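Local coordinates for uncharacterized protein MJ1460 (Methanocaldococcus jannaschii DSM 2661, PDB 2OSO), which is of unknown function but binds a zinc ion and carries a V4R domain, consistent with a vinyl-4-reductase family protein, at residues D118-I123 and C151-K156; S52-G57 and Y135-E140; E70-I75 and L84-N89. The protein carries 3 engineered substitutions. All blocks are in the same frame, centred on the assembly; numbering follows the deposited sequence.

Contact 1 of 3, residues D118-I123 and C151-K156. With ZN (zinc ion), chain B.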
# COMPACT_ATOMS: atom_id res chain seq x y z
N ASP A 118 -0.54 11.02 -9.59
CA ASP A 118 -1.74 11.64 -9.00
C ASP A 118 -1.79 11.52 -7.46
O ASP A 118 -2.21 12.47 -6.80
CB ASP A 118 -3.03 11.01 -9.49
CG ASP A 118 -3.37 11.33 -10.91
OD1 ASP A 118 -2.51 11.86 -11.65
OD2 ASP A 118 -4.51 11.01 -11.27
N PHE A 119 -1.47 10.33 -6.95
CA PHE A 119 -1.37 10.10 -5.48
C PHE A 119 -0.33 11.04 -4.85
O PHE A 119 -0.64 11.74 -3.87
CB PHE A 119 -1.07 8.61 -5.18
CG PHE A 119 -0.89 8.29 -3.74
CD1 PHE A 119 -1.94 8.48 -2.85
CD2 PHE A 119 0.27 7.71 -3.28
CE1 PHE A 119 -1.76 8.20 -1.50
CE2 PHE A 119 0.41 7.40 -1.93
CZ PHE A 119 -0.63 7.62 -1.07
N ILE A 120 0.87 11.13 -5.42
CA ILE A 120 1.91 12.05 -4.91
C ILE A 120 1.44 13.54 -4.95
O ILE A 120 1.65 14.32 -4.01
CB ILE A 120 3.29 11.86 -5.67
CG1 ILE A 120 4.00 10.55 -5.23
CG2 ILE A 120 4.15 13.14 -5.51
CD1 ILE A 120 5.27 10.16 -6.02
N ALA A 121 0.74 13.91 -6.01
CA ALA A 121 0.26 15.28 -6.20
C ALA A 121 -0.75 15.62 -5.10
O ALA A 121 -0.69 16.71 -4.53
CB ALA A 121 -0.34 15.49 -7.65
N GLY A 122 -1.61 14.66 -4.76
CA GLY A 122 -2.55 14.80 -3.64
C GLY A 122 -1.82 14.94 -2.34
O GLY A 122 -2.18 15.78 -1.45
N ILE A 123 -0.84 14.07 -2.16
CA ILE A 123 -0.05 14.12 -0.90
C ILE A 123 0.52 15.54 -0.71
O ILE A 123 0.44 16.13 0.36
CB ILE A 123 1.08 13.15 -0.88
CG1 ILE A 123 0.54 11.70 -0.75
CG2 ILE A 123 1.99 13.45 0.35
CD1 ILE A 123 1.67 10.65 -0.92
N CYS A 151 9.97 14.86 -12.26
CA CYS A 151 8.56 15.27 -12.32
C CYS A 151 8.46 16.71 -11.83
O CYS A 151 9.22 17.12 -10.93
CB CYS A 151 7.68 14.37 -11.49
SG CYS A 151 7.76 12.52 -11.81
N VAL A 152 7.50 17.45 -12.39
CA VAL A 152 7.26 18.85 -12.05
C VAL A 152 5.79 19.07 -11.72
O VAL A 152 4.89 18.72 -12.49
CB VAL A 152 7.68 19.79 -13.17
CG1 VAL A 152 7.40 21.25 -12.78
CG2 VAL A 152 9.15 19.58 -13.54
N PHE A 153 5.59 19.69 -10.57
CA PHE A 153 4.27 19.99 -10.03
C PHE A 153 4.07 21.51 -9.90
O PHE A 153 4.90 22.21 -9.32
CB PHE A 153 4.10 19.33 -8.67
CG PHE A 153 4.32 17.81 -8.66
CD1 PHE A 153 5.61 17.28 -8.49
CD2 PHE A 153 3.26 16.93 -8.78
CE1 PHE A 153 5.83 15.88 -8.45
CE2 PHE A 153 3.48 15.51 -8.77
CZ PHE A 153 4.76 15.00 -8.56
N GLU A 154 2.93 21.97 -10.42
CA GLU A 154 2.43 23.34 -10.29
C GLU A 154 1.57 23.44 -9.01
O GLU A 154 0.61 22.64 -8.85
CB GLU A 154 1.53 23.57 -11.49
CG GLU A 154 1.51 24.88 -12.12
CD GLU A 154 1.03 24.72 -13.58
OE1 GLU A 154 -0.01 24.02 -13.78
OE2 GLU A 154 1.73 25.20 -14.51
N VAL A 155 1.91 24.37 -8.10
CA VAL A 155 1.20 24.55 -6.81
C VAL A 155 0.44 25.86 -6.82
O VAL A 155 1.04 26.93 -6.95
CB VAL A 155 2.16 24.57 -5.57
CG1 VAL A 155 1.35 24.71 -4.23
CG2 VAL A 155 3.04 23.34 -5.54
N LYS A 156 -0.88 25.77 -6.62
CA LYS A 156 -1.79 26.89 -6.68
C LYS A 156 -2.54 27.02 -5.38
O LYS A 156 -3.03 26.05 -4.82
CB LYS A 156 -2.82 26.70 -7.77
CG LYS A 156 -2.29 26.93 -9.18
CD LYS A 156 -3.32 26.48 -10.22
CE LYS A 156 -3.54 24.95 -10.21
NZ LYS A 156 -2.28 24.10 -10.10
ZN ZN B . 5.59 12.02 -12.35
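Phe153 turns its ring from strand 151-158 onto helix 118-132, where Ile120 and Ala121 receive it. Ile120 CG2 meets the ring tip at Phe153 CZ, 3.6 Å away, while Ala121 CB lies alongside the CD2-CE2 bond, 4.0 Å from Phe153 CE2. Both methyls approach the ring plane obliquely, and the Ile120 and Phe153 side chains cross at about a right angle. Phe153 CG stands anti to its carbonyl carbon (chi1 -56°), which directs the ring at the helix. The branched Ile120 fills space beside the ring, and the small Ala121 lets the ring come near the helix backbone. The three touching residues are apolar and buried; Leu102, Leu124 and Val138 pack round Phe153, as does Glu140. The periphery is looser and charged: Asp118, partly exposed, points away from the strand and forms a salt bridge with Lys7 of the second subunit, and Glu154 has a long, weak ion pair with Lys99. Two residues before Phe153, Cys151 SG binds zinc at 2.3 Å, and His117, Glu140 and Cys143 complete the site. A helix packed on an antiparallel sheet, with a zinc site of two cysteines, a histidine and a glutamate beside their interface, is the form the V4R domain takes here.

Contact 2 of 3, residues S52-G57 and Y135-E140. Engineered in segment 135-140: Tyr135 (natural residue Lys). With ZN (zinc ion), chain B.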
# COMPACT_ATOMS: atom_id res chain seq x y z
N SER A 52 -10.78 9.28 -5.68
CA SER A 52 -9.62 9.24 -6.62
C SER A 52 -8.31 9.09 -5.87
O SER A 52 -8.25 9.35 -4.69
CB SER A 52 -9.58 10.50 -7.46
OG SER A 52 -9.10 11.57 -6.71
N LEU A 53 -7.27 8.66 -6.56
CA LEU A 53 -5.94 8.61 -5.96
C LEU A 53 -5.44 10.00 -5.47
O LEU A 53 -4.74 10.09 -4.47
CB LEU A 53 -4.95 7.97 -6.93
CG LEU A 53 -5.09 6.42 -6.94
CD1 LEU A 53 -4.25 5.84 -7.99
CD2 LEU A 53 -4.68 5.85 -5.58
N TYR A 54 -5.78 11.05 -6.20
CA TYR A 54 -5.49 12.41 -5.76
C TYR A 54 -6.17 12.73 -4.43
O TYR A 54 -5.54 13.21 -3.49
CB TYR A 54 -5.95 13.39 -6.81
CG TYR A 54 -5.62 14.83 -6.49
CD1 TYR A 54 -4.38 15.35 -6.77
CD2 TYR A 54 -6.56 15.67 -5.94
CE1 TYR A 54 -4.05 16.67 -6.46
CE2 TYR A 54 -6.24 17.02 -5.62
CZ TYR A 54 -4.98 17.51 -5.92
OH TYR A 54 -4.61 18.83 -5.61
N GLU A 55 -7.45 12.47 -4.34
CA GLU A 55 -8.14 12.78 -3.09
C GLU A 55 -7.66 11.96 -1.90
O GLU A 55 -7.48 12.49 -0.80
CB GLU A 55 -9.64 12.65 -3.30
CG GLU A 55 -10.18 13.70 -4.24
CD GLU A 55 -11.61 13.43 -4.62
OE1 GLU A 55 -12.41 13.11 -3.69
OE2 GLU A 55 -11.91 13.55 -5.84
N ILE A 56 -7.38 10.68 -2.11
CA ILE A 56 -6.72 9.88 -1.09
C ILE A 56 -5.33 10.39 -0.68
O ILE A 56 -4.97 10.39 0.50
CB ILE A 56 -6.66 8.35 -1.50
CG1 ILE A 56 -8.06 7.80 -1.82
CG2 ILE A 56 -6.00 7.52 -0.39
CD1 ILE A 56 -8.95 7.68 -0.54
N GLY A 57 -4.50 10.79 -1.64
CA GLY A 57 -3.23 11.47 -1.36
C GLY A 57 -3.40 12.73 -0.53
O GLY A 57 -2.68 12.92 0.46
N TYR A 135 -5.71 26.33 1.38
CA TYR A 135 -6.10 25.24 0.48
C TYR A 135 -5.20 25.34 -0.72
O TYR A 135 -5.04 26.44 -1.26
CB TYR A 135 -7.53 25.37 -0.05
CG TYR A 135 -8.60 25.29 1.00
CD1 TYR A 135 -8.66 24.20 1.89
CD2 TYR A 135 -9.59 26.26 1.08
CE1 TYR A 135 -9.66 24.12 2.87
CE2 TYR A 135 -10.60 26.18 2.06
CZ TYR A 135 -10.63 25.09 2.93
OH TYR A 135 -11.64 25.00 3.89
N PHE A 136 -4.62 24.22 -1.14
CA PHE A 136 -3.79 24.15 -2.35
C PHE A 136 -4.34 23.17 -3.36
O PHE A 136 -4.90 22.11 -2.99
CB PHE A 136 -2.36 23.73 -2.01
CG PHE A 136 -1.57 24.78 -1.25
CD1 PHE A 136 -0.85 25.75 -1.92
CD2 PHE A 136 -1.59 24.80 0.15
CE1 PHE A 136 -0.14 26.72 -1.22
CE2 PHE A 136 -0.87 25.78 0.86
CZ PHE A 136 -0.15 26.72 0.17
N VAL A 137 -4.19 23.51 -4.65
CA VAL A 137 -4.34 22.53 -5.72
C VAL A 137 -2.99 22.29 -6.42
O VAL A 137 -2.32 23.23 -6.81
CB VAL A 137 -5.36 22.97 -6.78
CG1 VAL A 137 -5.33 22.05 -7.95
CG2 VAL A 137 -6.79 23.01 -6.14
N VAL A 138 -2.61 21.02 -6.57
CA VAL A 138 -1.31 20.63 -7.13
C VAL A 138 -1.55 19.80 -8.37
O VAL A 138 -2.29 18.79 -8.35
CB VAL A 138 -0.46 19.88 -6.07
CG1 VAL A 138 0.97 19.43 -6.62
CG2 VAL A 138 -0.32 20.74 -4.81
N ASN A 139 -0.97 20.24 -9.48
CA ASN A 139 -1.17 19.63 -10.76
C ASN A 139 0.19 19.27 -11.39
O ASN A 139 1.05 20.11 -11.53
CB ASN A 139 -1.97 20.59 -11.64
CG ASN A 139 -2.21 20.04 -13.03
OD1 ASN A 139 -2.60 18.87 -13.21
ND2 ASN A 139 -2.04 20.90 -14.03
N GLU A 140 0.37 18.01 -11.75
CA GLU A 140 1.64 17.55 -12.25
C GLU A 140 1.60 17.88 -13.73
O GLU A 140 0.68 17.46 -14.44
CB GLU A 140 1.86 16.03 -12.01
CG GLU A 140 3.26 15.56 -12.41
CD GLU A 140 3.50 14.08 -12.18
OE1 GLU A 140 2.51 13.34 -12.07
OE2 GLU A 140 4.67 13.66 -12.12
ZN ZN B . 5.59 12.02 -12.35
O HOH W 1 -6.43 20.03 -3.89
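The outer strand 135-142 of the antiparallel sheet, an edge within this chain, is met here by helix 53-64 through a single long side chain, Tyr54 facing Val138. Helix and strand segments run at 135° to each other with axes 11.2 Å apart at their closest, a gap that suits a tyrosine. Its CG is anti to the backbone N (chi1 -177°), which carries the ring out from the helix until the hydroxyl arrives at the strand backbone. There Val138 N donates to Tyr54 OH at 3.1 Å along an almost straight line, the N-H...O angle being 177°. The hydroxyl in turn donates to a water whose oxygen is 2.8 Å from Tyr54 OH, and that water donates to Phe136 O at 2.7 Å. Tyr54 CE1 also lies 3.3 Å from Val138 O, oblique to the ring, and Ala125 of helix 118-132 packs against Tyr54. A phenylalanine in place of Tyr54 would keep the ring but would probably leave Val138 N without its acceptor and break the water link to Phe136. The start of the helix is fixed by Ser52, the N-cap, whose OG accepts from Glu55 N at 3.0 Å. Two residues beyond Val138, Glu140 OE2 binds zinc at 1.9 Å. Val137 and Asn139 pair with strand 151-158, whereas Val138 N and Phe136 O use the opposite edge; one hydroxyl and one water thus satisfy, without a further strand, backbone groups that point away from strand 151-158.

Contact 3 of 3, residues E70-I75 and L84-N89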
# COMPACT_ATOMS: atom_id res chain seq x y z
N GLU A 70 11.16 21.17 5.46
CA GLU A 70 12.27 20.23 5.63
C GLU A 70 11.72 18.84 5.99
O GLU A 70 12.17 17.82 5.48
CB GLU A 70 13.33 20.75 6.62
CG GLU A 70 14.81 20.45 6.23
CD GLU A 70 15.16 20.63 4.70
OE1 GLU A 70 14.82 21.68 4.08
OE2 GLU A 70 15.79 19.70 4.13
N GLU A 71 10.70 18.82 6.86
CA GLU A 71 10.04 17.61 7.28
C GLU A 71 9.31 16.93 6.11
O GLU A 71 9.32 15.70 5.99
CB GLU A 71 9.07 17.92 8.45
CG GLU A 71 8.57 16.69 9.13
CD GLU A 71 7.91 16.93 10.52
OE1 GLU A 71 7.66 18.07 10.95
OE2 GLU A 71 7.63 15.92 11.19
N LEU A 72 8.69 17.72 5.24
CA LEU A 72 8.07 17.19 4.01
C LEU A 72 9.09 16.43 3.15
O LEU A 72 8.82 15.32 2.62
CB LEU A 72 7.44 18.34 3.21
CG LEU A 72 6.70 18.04 1.89
CD1 LEU A 72 5.87 16.77 1.93
CD2 LEU A 72 5.85 19.21 1.51
N LYS A 73 10.27 17.04 2.99
CA LYS A 73 11.35 16.45 2.22
C LYS A 73 11.81 15.12 2.83
O LYS A 73 12.10 14.14 2.09
CB LYS A 73 12.52 17.43 2.08
CG LYS A 73 12.22 18.70 1.22
CD LYS A 73 13.41 19.67 1.23
CE LYS A 73 13.21 20.83 0.27
NZ LYS A 73 14.20 21.98 0.42
N LYS A 74 11.90 15.10 4.17
CA LYS A 74 12.31 13.93 4.90
C LYS A 74 11.34 12.76 4.75
O LYS A 74 11.74 11.64 4.54
CB LYS A 74 12.49 14.25 6.37
CG LYS A 74 13.30 13.21 7.13
CD LYS A 74 13.09 13.39 8.62
CE LYS A 74 14.37 13.08 9.45
N ILE A 75 10.05 13.03 4.92
CA ILE A 75 9.00 12.02 4.70
C ILE A 75 9.11 11.39 3.32
O ILE A 75 8.97 10.18 3.18
CB ILE A 75 7.60 12.62 4.86
CG1 ILE A 75 7.36 12.96 6.34
CG2 ILE A 75 6.55 11.62 4.35
CD1 ILE A 75 6.18 13.88 6.62
N LEU A 84 12.54 15.44 -3.17
CA LEU A 84 11.64 16.52 -3.41
C LEU A 84 12.46 17.83 -3.43
O LEU A 84 13.22 18.10 -2.51
CB LEU A 84 10.59 16.53 -2.28
CG LEU A 84 9.21 17.12 -2.44
CD1 LEU A 84 8.56 16.68 -3.74
CD2 LEU A 84 8.31 16.80 -1.17
N GLU A 85 12.34 18.59 -4.51
CA GLU A 85 13.04 19.86 -4.67
C GLU A 85 12.04 21.00 -4.45
O GLU A 85 11.14 21.21 -5.26
CB GLU A 85 13.69 19.94 -6.06
CG GLU A 85 14.68 18.81 -6.31
CD GLU A 85 15.33 18.80 -7.70
OE1 GLU A 85 15.13 19.73 -8.53
OE2 GLU A 85 16.06 17.81 -7.96
N ILE A 86 12.22 21.71 -3.34
CA ILE A 86 11.36 22.85 -2.95
C ILE A 86 12.26 23.93 -2.38
O ILE A 86 13.00 23.68 -1.43
CB ILE A 86 10.33 22.47 -1.82
CG1 ILE A 86 9.74 21.06 -2.04
CG2 ILE A 86 9.26 23.56 -1.68
CD1 ILE A 86 8.48 20.73 -1.17
N ASP A 87 12.19 25.12 -2.97
CA ASP A 87 12.87 26.31 -2.46
C ASP A 87 11.91 27.05 -1.53
O ASP A 87 11.10 27.84 -1.97
CB ASP A 87 13.27 27.20 -3.63
CG ASP A 87 14.19 28.38 -3.20
OD1 ASP A 87 14.21 28.72 -2.00
OD2 ASP A 87 14.89 28.95 -4.09
N GLU A 88 12.05 26.81 -0.23
CA GLU A 88 11.17 27.38 0.78
C GLU A 88 11.25 28.91 0.93
O GLU A 88 10.23 29.59 1.11
CB GLU A 88 11.54 26.74 2.11
CG GLU A 88 10.92 27.36 3.31
CD GLU A 88 11.24 26.55 4.54
OE1 GLU A 88 11.99 25.55 4.43
OE2 GLU A 88 10.73 26.92 5.61
N ASN A 89 12.45 29.44 0.90
CA ASN A 89 12.62 30.89 1.00
C ASN A 89 11.99 31.64 -0.20
O ASN A 89 11.44 32.73 -0.04
CB ASN A 89 14.10 31.22 1.21
CG ASN A 89 14.53 31.03 2.68
OD1 ASN A 89 13.72 30.63 3.54
ND2 ASN A 89 15.80 31.34 2.97
O HOH W 2 11.77 23.84 6.69
O HOH W 3 12.72 14.08 -0.43
O HOH W 4 15.19 21.56 -2.41
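Leu72 overlaps Leu84: Leu72 CG and CD1 both meet Leu84 CD2, CG at 3.7 Å, where the two side chains cross obliquely. The CD2 branch of Leu72 lies 4.1 Å from Ile86 CD1, these side chains meeting at about a right angle. Branched aliphatic residues suit this seam between helix 69-79 and strand 83-85 with the residue that follows it, because each methyl can meet a different neighbour. Leu102 and Leu124 pack on Leu84 and Ile100 on Ile86, so the seam continues to strand 98-103 and helix 118-132.

Lys73 borders this apolar layer and combines two roles. A first torsion of -67° and an extended chain beyond CG carry the lysine along the backbone of 84-86; its methylene CE rests 3.9 Å from Ile86 CB. The ammonium then donates from Lys73 NZ to Ile86 O at 2.8 Å, in the carbonyl plane with a C=O...N angle of 154°. A water accepts from both Lys73 NZ and Ile86 N, giving the same two residues a second link, while Glu70 OE1 offers Lys73 NZ a long salt bridge of 3.7 Å.

Water also bridges the segments: one molecule donates to Lys73 O at 2.6 Å and accepts from Leu84 N. Another makes a backbone-to-carboxylate link, accepting from Glu70 N, in the first turn of the helix, and donating to Glu88 OE1 at 2.8 Å. Glu85, pointing away from the helix, instead forms a salt bridge with Lys150. The methylenes of Lys73 thus lie against Leu84 O and Ile86, while its ammonium and one water serve Ile86 between strand and helix 88-93, and two other waters serve Lys73 O, Leu84 N and Glu70 N.

Following the chain, residues 52-57 open contact 2, and before its partner strand arrives the chain folds back on itself in contact 3, a short loop from 70-75 to 84-89 nested within the larger one. Residues 118-123 then open contact 1; 135-140 close contact 2, and 151-156 close contact 1, so these two cross. Their strands are sheet neighbours, joined by probable backbone hydrogen bonds such as Lys156 O to Val137 N, and both contacts reach the zinc site. Contact 3 lies about 18 Å from contact 2, centre to centre, at the opposite outer strand. Together the three tie helices 53-64, 69-79 and 118-132 to one antiparallel sheet.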